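Local coordinates for integron cassette protein Vpc_cass2 (Vibrio paracholerae, PDB 3JRT) that is of unknown function but is an all-helical product of a mobile integron gene cassette, present as a two-chain assembly, at residues D41-V46 with S77-C82; I106-Y110 with S174-V180. All coordinates share one frame; numbering follows the deposited sequence.

Interaction 1 of 2, residues D41-V46 with S77-C82; sequences DLTIAV and SIVINC
Asn81 reaches from helix 64-91 into the angle between Asp41 and Leu42 of helix 27-53, and nearly every atom of its side chain has a partner. Its CB lies 3.7 Å from Leu42 CD2, the two side chains alongside each other and pointing opposite ways. CG, set beside the backbone N and anti to the carbonyl carbon (chi1 -76°), turns the amide across the side chain of Asp41 at about a right angle. At the tip the two branches part. ND2 comes 3.5 Å from Asp41 CB while donating to Ser77 O, one turn back, at 3.0 Å; it approaches from above that carbonyl plane, on the face opposite to Asn81 N, so this oxygen takes two N-H groups, and the ND2 bond limits rotation of the amide. OD1 accepts from a water that also donates to Asp41 OD2, bridging amide and carboxylate, whose planes are 51° apart. A second water donates to Asp41 O and hydrogen-bonds Ser77 OG at 2.6 Å. Further along, the contact is apolar: Ala45 CB packs on Ile78 CG1 at 3.7 Å, and Val46 CG2 meets Ile78 CD1. The segments run antiparallel at 159°, with axes 9.2 Å apart, as neighbours in a helical bundle. Asp41 OD1 forms a salt bridge with Arg72 of the second subunit, and Leu73 of that same subunit packs on Ser77, placing the polar side at the subunit interface. Helices 157-163 and 177-188 cover Leu42 and Cys82, and helix 140-151 reaches Ile78.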
loop_
_atom_site.group_PDB
_atom_site.type_symbol
_atom_site.label_atom_id
_atom_site.label_comp_id
_atom_site.label_asym_id
_atom_site.label_seq_id
_atom_site.Cartn_x
_atom_site.Cartn_y
_atom_site.Cartn_z
ATOM N N ASP A 41 -6.900 5.630 6.427
ATOM C CA ASP A 41 -5.737 4.889 5.942
ATOM C C ASP A 41 -4.479 5.155 6.784
ATOM O O ASP A 41 -3.734 4.237 7.077
ATOM C CB ASP A 41 -5.490 5.137 4.450
ATOM C CG ASP A 41 -6.674 4.681 3.571
ATOM O OD1 ASP A 41 -7.468 3.834 4.027
ATOM O OD2 ASP A 41 -6.813 5.160 2.426
ATOM N N LEU A 42 -4.259 6.401 7.187
ATOM C CA LEU A 42 -3.107 6.723 8.021
ATOM C C LEU A 42 -3.294 6.097 9.399
ATOM O O LEU A 42 -2.371 5.552 9.962
ATOM C CB LEU A 42 -2.918 8.233 8.146
ATOM C CG LEU A 42 -2.380 8.979 6.925
ATOM C CD1 LEU A 42 -2.635 10.489 7.061
ATOM C CD2 LEU A 42 -0.897 8.694 6.697
ATOM N N THR A 43 -4.510 6.141 9.920
ATOM C CA THR A 43 -4.759 5.603 11.250
ATOM C C THR A 43 -4.559 4.092 11.268
ATOM O O THR A 43 -3.984 3.554 12.199
ATOM C CB THR A 43 -6.188 5.970 11.735
ATOM O OG1 THR A 43 -6.283 7.388 11.856
ATOM C CG2 THR A 43 -6.534 5.311 13.085
ATOM N N ILE A 44 -5.032 3.405 10.235
ATOM C CA ILE A 44 -4.965 1.955 10.242
ATOM C C ILE A 44 -3.529 1.422 10.002
ATOM O O ILE A 44 -3.115 0.452 10.610
ATOM C CB ILE A 44 -5.974 1.312 9.272
ATOM C CG1 ILE A 44 -6.055 -0.184 9.545
ATOM C CG2 ILE A 44 -5.575 1.546 7.810
ATOM C CD1 ILE A 44 -6.691 -0.510 10.880
ATOM N N ALA A 45 -2.786 2.072 9.126
ATOM C CA ALA A 45 -1.404 1.710 8.868
ATOM C C ALA A 45 -0.560 1.765 10.151
ATOM O O ALA A 45 0.243 0.873 10.416
ATOM C CB ALA A 45 -0.817 2.628 7.794
ATOM N N VAL A 46 -0.763 2.807 10.949
ATOM C CA VAL A 46 -0.069 2.961 12.229
ATOM C C VAL A 46 -0.517 1.890 13.220
ATOM O O VAL A 46 0.316 1.263 13.877
ATOM C CB VAL A 46 -0.318 4.382 12.828
ATOM C CG1 VAL A 46 0.141 4.461 14.289
ATOM C CG2 VAL A 46 0.378 5.428 11.988
ATOM N N SER A 77 2.012 2.583 2.746
ATOM C CA SER A 77 0.698 3.172 2.802
ATOM C C SER A 77 0.806 4.579 3.425
ATOM O O SER A 77 0.236 5.552 2.923
ATOM C CB SER A 77 -0.251 2.271 3.602
ATOM O OG SER A 77 -1.524 2.873 3.704
ATOM N N ILE A 78 1.523 4.678 4.535
ATOM C CA ILE A 78 1.793 5.988 5.141
ATOM C C ILE A 78 2.409 6.987 4.145
ATOM O O ILE A 78 1.956 8.123 4.046
ATOM C CB ILE A 78 2.687 5.836 6.375
ATOM C CG1 ILE A 78 1.892 5.141 7.493
ATOM C CG2 ILE A 78 3.267 7.193 6.813
ATOM C CD1 ILE A 78 2.782 4.637 8.627
ATOM N N VAL A 79 3.421 6.575 3.383
ATOM C CA VAL A 79 4.049 7.540 2.489
ATOM C C VAL A 79 3.125 7.931 1.339
ATOM O O VAL A 79 3.068 9.096 0.948
ATOM C CB VAL A 79 5.487 7.119 2.015
ATOM C CG1 VAL A 79 6.398 6.891 3.247
ATOM C CG2 VAL A 79 5.458 5.874 1.103
ATOM N N ILE A 80 2.395 6.960 0.802
ATOM C CA ILE A 80 1.423 7.257 -0.245
ATOM C C ILE A 80 0.416 8.289 0.258
ATOM O O ILE A 80 0.075 9.227 -0.441
ATOM C CB ILE A 80 0.705 5.982 -0.739
ATOM C CG1 ILE A 80 1.594 5.218 -1.733
ATOM C CG2 ILE A 80 -0.679 6.321 -1.348
ATOM C CD1 ILE A 80 1.181 3.726 -1.895
ATOM N N ASN A 81 -0.035 8.134 1.492
ATOM C CA ASN A 81 -1.027 9.056 2.020
ATOM C C ASN A 81 -0.489 10.410 2.474
ATOM O O ASN A 81 -1.162 11.426 2.332
ATOM C CB ASN A 81 -1.857 8.381 3.092
ATOM C CG ASN A 81 -2.868 7.435 2.485
ATOM O OD1 ASN A 81 -3.806 7.870 1.845
ATOM N ND2 ASN A 81 -2.644 6.151 2.625
ATOM N N CYS A 82 0.718 10.422 3.018
ATOM C CA CYS A 82 1.360 11.680 3.325
ATOM C C CYS A 82 1.495 12.516 2.063
ATOM O O CYS A 82 1.189 13.706 2.082
ATOM C CB CYS A 82 2.720 11.460 3.988
ATOM S SG CYS A 82 2.591 10.930 5.706
HETATM O O HOH W 1 -3.477 2.250 5.246
HETATM O O HOH W 2 -6.346 7.622 1.448
#

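Interaction 2 of 2, residues I106-Y110 with S174-V180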
loop_
_atom_site.group_PDB
_atom_site.type_symbol
_atom_site.label_atom_id
_atom_site.label_comp_id
_atom_site.label_asym_id
_atom_site.label_seq_id
_atom_site.Cartn_x
_atom_site.Cartn_y
_atom_site.Cartn_z
ATOM N N ILE A 106 -1.693 25.722 10.620
ATOM C CA ILE A 106 -1.347 24.383 11.070
ATOM C C ILE A 106 -1.247 23.472 9.857
ATOM O O ILE A 106 -0.436 22.552 9.819
ATOM C CB ILE A 106 -2.396 23.824 12.048
ATOM C CG1 ILE A 106 -1.899 22.525 12.685
ATOM C CG2 ILE A 106 -3.727 23.602 11.347
ATOM C CD1 ILE A 106 -0.631 22.693 13.493
ATOM N N ARG A 107 -2.077 23.750 8.859
ATOM C CA ARG A 107 -2.114 22.951 7.647
ATOM C C ARG A 107 -0.814 23.063 6.867
ATOM O O ARG A 107 -0.279 22.071 6.391
ATOM C CB ARG A 107 -3.304 23.362 6.782
ATOM C CG ARG A 107 -3.349 22.703 5.419
ATOM C CD ARG A 107 -4.652 23.034 4.710
ATOM N NE ARG A 107 -4.884 24.473 4.641
ATOM C CZ ARG A 107 -4.548 25.231 3.606
ATOM N NH1 ARG A 107 -3.965 24.687 2.547
ATOM N NH2 ARG A 107 -4.798 26.533 3.633
ATOM N N GLY A 108 -0.298 24.275 6.750
ATOM C CA GLY A 108 0.953 24.490 6.048
ATOM C C GLY A 108 2.132 23.910 6.800
ATOM O O GLY A 108 3.136 23.521 6.199
ATOM N N VAL A 109 2.009 23.852 8.123
ATOM C CA VAL A 109 3.067 23.299 8.960
ATOM C C VAL A 109 3.244 21.819 8.656
ATOM O O VAL A 109 4.348 21.354 8.375
ATOM C CB VAL A 109 2.750 23.464 10.449
ATOM C CG1 VAL A 109 3.687 22.605 11.282
ATOM C CG2 VAL A 109 2.843 24.936 10.851
ATOM N N TYR A 110 2.144 21.082 8.698
ATOM C CA TYR A 110 2.190 19.664 8.390
ATOM C C TYR A 110 2.557 19.439 6.928
ATOM O O TYR A 110 3.341 18.552 6.603
ATOM C CB TYR A 110 0.885 18.980 8.795
ATOM C CG TYR A 110 0.852 18.745 10.283
ATOM C CD1 TYR A 110 1.108 17.498 10.814
ATOM C CD2 TYR A 110 0.631 19.789 11.155
ATOM C CE1 TYR A 110 1.106 17.292 12.181
ATOM C CE2 TYR A 110 0.626 19.597 12.518
ATOM C CZ TYR A 110 0.864 18.349 13.029
ATOM O OH TYR A 110 0.864 18.169 14.395
ATOM N N SER A 174 -3.949 19.482 16.985
ATOM C CA SER A 174 -2.898 20.216 16.289
ATOM C C SER A 174 -1.601 19.421 16.299
ATOM O O SER A 174 -0.664 19.739 15.571
ATOM C CB SER A 174 -2.641 21.557 16.978
ATOM O OG SER A 174 -3.845 22.278 17.137
ATOM N N GLU A 175 -1.550 18.389 17.133
ATOM C CA GLU A 175 -0.289 17.729 17.422
ATOM C C GLU A 175 -0.065 16.450 16.621
ATOM O O GLU A 175 0.924 15.751 16.844
ATOM C CB GLU A 175 -0.164 17.470 18.927
ATOM C CG GLU A 175 -0.290 18.740 19.764
ATOM C CD GLU A 175 0.904 18.989 20.662
ATOM O OE1 GLU A 175 1.739 18.071 20.826
ATOM O OE2 GLU A 175 1.006 20.109 21.211
ATOM N N SER A 176 -0.971 16.146 15.692
ATOM C CA SER A 176 -0.780 15.005 14.805
ATOM C C SER A 176 -1.390 15.246 13.429
ATOM O O SER A 176 -2.365 15.975 13.283
ATOM C CB SER A 176 -1.332 13.711 15.423
ATOM O OG SER A 176 -2.742 13.630 15.306
ATOM N N LEU A 177 -0.794 14.622 12.423
ATOM C CA LEU A 177 -1.263 14.706 11.054
ATOM C C LEU A 177 -2.734 14.329 10.938
ATOM O O LEU A 177 -3.514 15.040 10.327
ATOM C CB LEU A 177 -0.439 13.770 10.174
ATOM C CG LEU A 177 -0.723 13.836 8.675
ATOM C CD1 LEU A 177 -0.784 15.288 8.243
ATOM C CD2 LEU A 177 0.347 13.082 7.892
ATOM N N VAL A 178 -3.113 13.244 11.560
ATOM C CA VAL A 178 -4.454 12.763 11.462
ATOM C C VAL A 178 -5.422 13.695 12.173
ATOM O O VAL A 178 -6.499 13.909 11.708
ATOM C CB VAL A 178 -4.566 11.334 11.987
ATOM C CG1 VAL A 178 -5.914 11.060 12.442
ATOM C CG2 VAL A 178 -4.196 10.375 10.952
ATOM N N GLY A 179 -5.023 14.260 13.291
ATOM C CA GLY A 179 -5.854 15.216 14.005
ATOM C C GLY A 179 -6.085 16.466 13.178
ATOM O O GLY A 179 -7.192 17.001 13.134
ATOM N N VAL A 180 -5.033 16.920 12.506
ATOM C CA VAL A 180 -5.123 18.078 11.635
ATOM C C VAL A 180 -6.016 17.771 10.448
ATOM O O VAL A 180 -6.796 18.614 10.015
ATOM C CB VAL A 180 -3.723 18.535 11.161
ATOM C CG1 VAL A 180 -3.827 19.444 9.964
ATOM C CG2 VAL A 180 -2.985 19.235 12.306
#
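Ile106 and Tyr110, one turn apart on helix 104-116, pack against the N-terminal end of helix 177-188, where Ser176 is the N-cap: its OG accepts from Gly179 N at 3.1 Å. Ile106 comes first. Its side chain and that of Val180 reach toward each other end to end, Ile106 CG1 lying 3.5 Å from Val180 CG2, tighter than usual for two carbons, while Ile106 CD1 reaches on to Ser174 O. At Tyr110, with CG beside the backbone N (chi1 -78°), the ring is set against the helix start, its hydroxyl end at the residues before it. Val180 CG2 sits over one face, offset toward the rim, in a CH-pi contact 4.0 Å from the centroid of the Tyr110 ring and 24° off the normal. Tyr110 CE1 passes 3.3 Å from Leu177 N, and Tyr110 CD1 touches Leu177 CD1. The ring also meets Trp162, their planes about 15° apart, and Tyr85 of helix 64-91 touches both Tyr110 and Val180. The phenol projects past the N-cap to the turn before it, where Tyr110 OH donates to Ser174 O, near the ring plane, at 2.5 Å, a modelled length shorter than usual for such a bond.

In the fold
The centres of interaction 1 and interaction 2 lie 14 Å apart, and the two contacts meet through apolar side chains. Leu177 CD2 is 3.8 Å from Cys82 SG and 4.0 Å from Leu42 CD1, while Val178 CG2 packs 3.8 Å from Leu42 CB. The first turn of helix 177-188 thus faces Tyr110 with Leu177 and Val180, and helix 27-53 with Leu177 and Val178. Along the chain the contacts are in series, the 41-46/77-82 pairing closing before 106-110 begins. Interaction 1 is about 4 Å from the chain centre and reaches the second subunit; interaction 2, about 12 Å out, touches no other protein chain of the assembly.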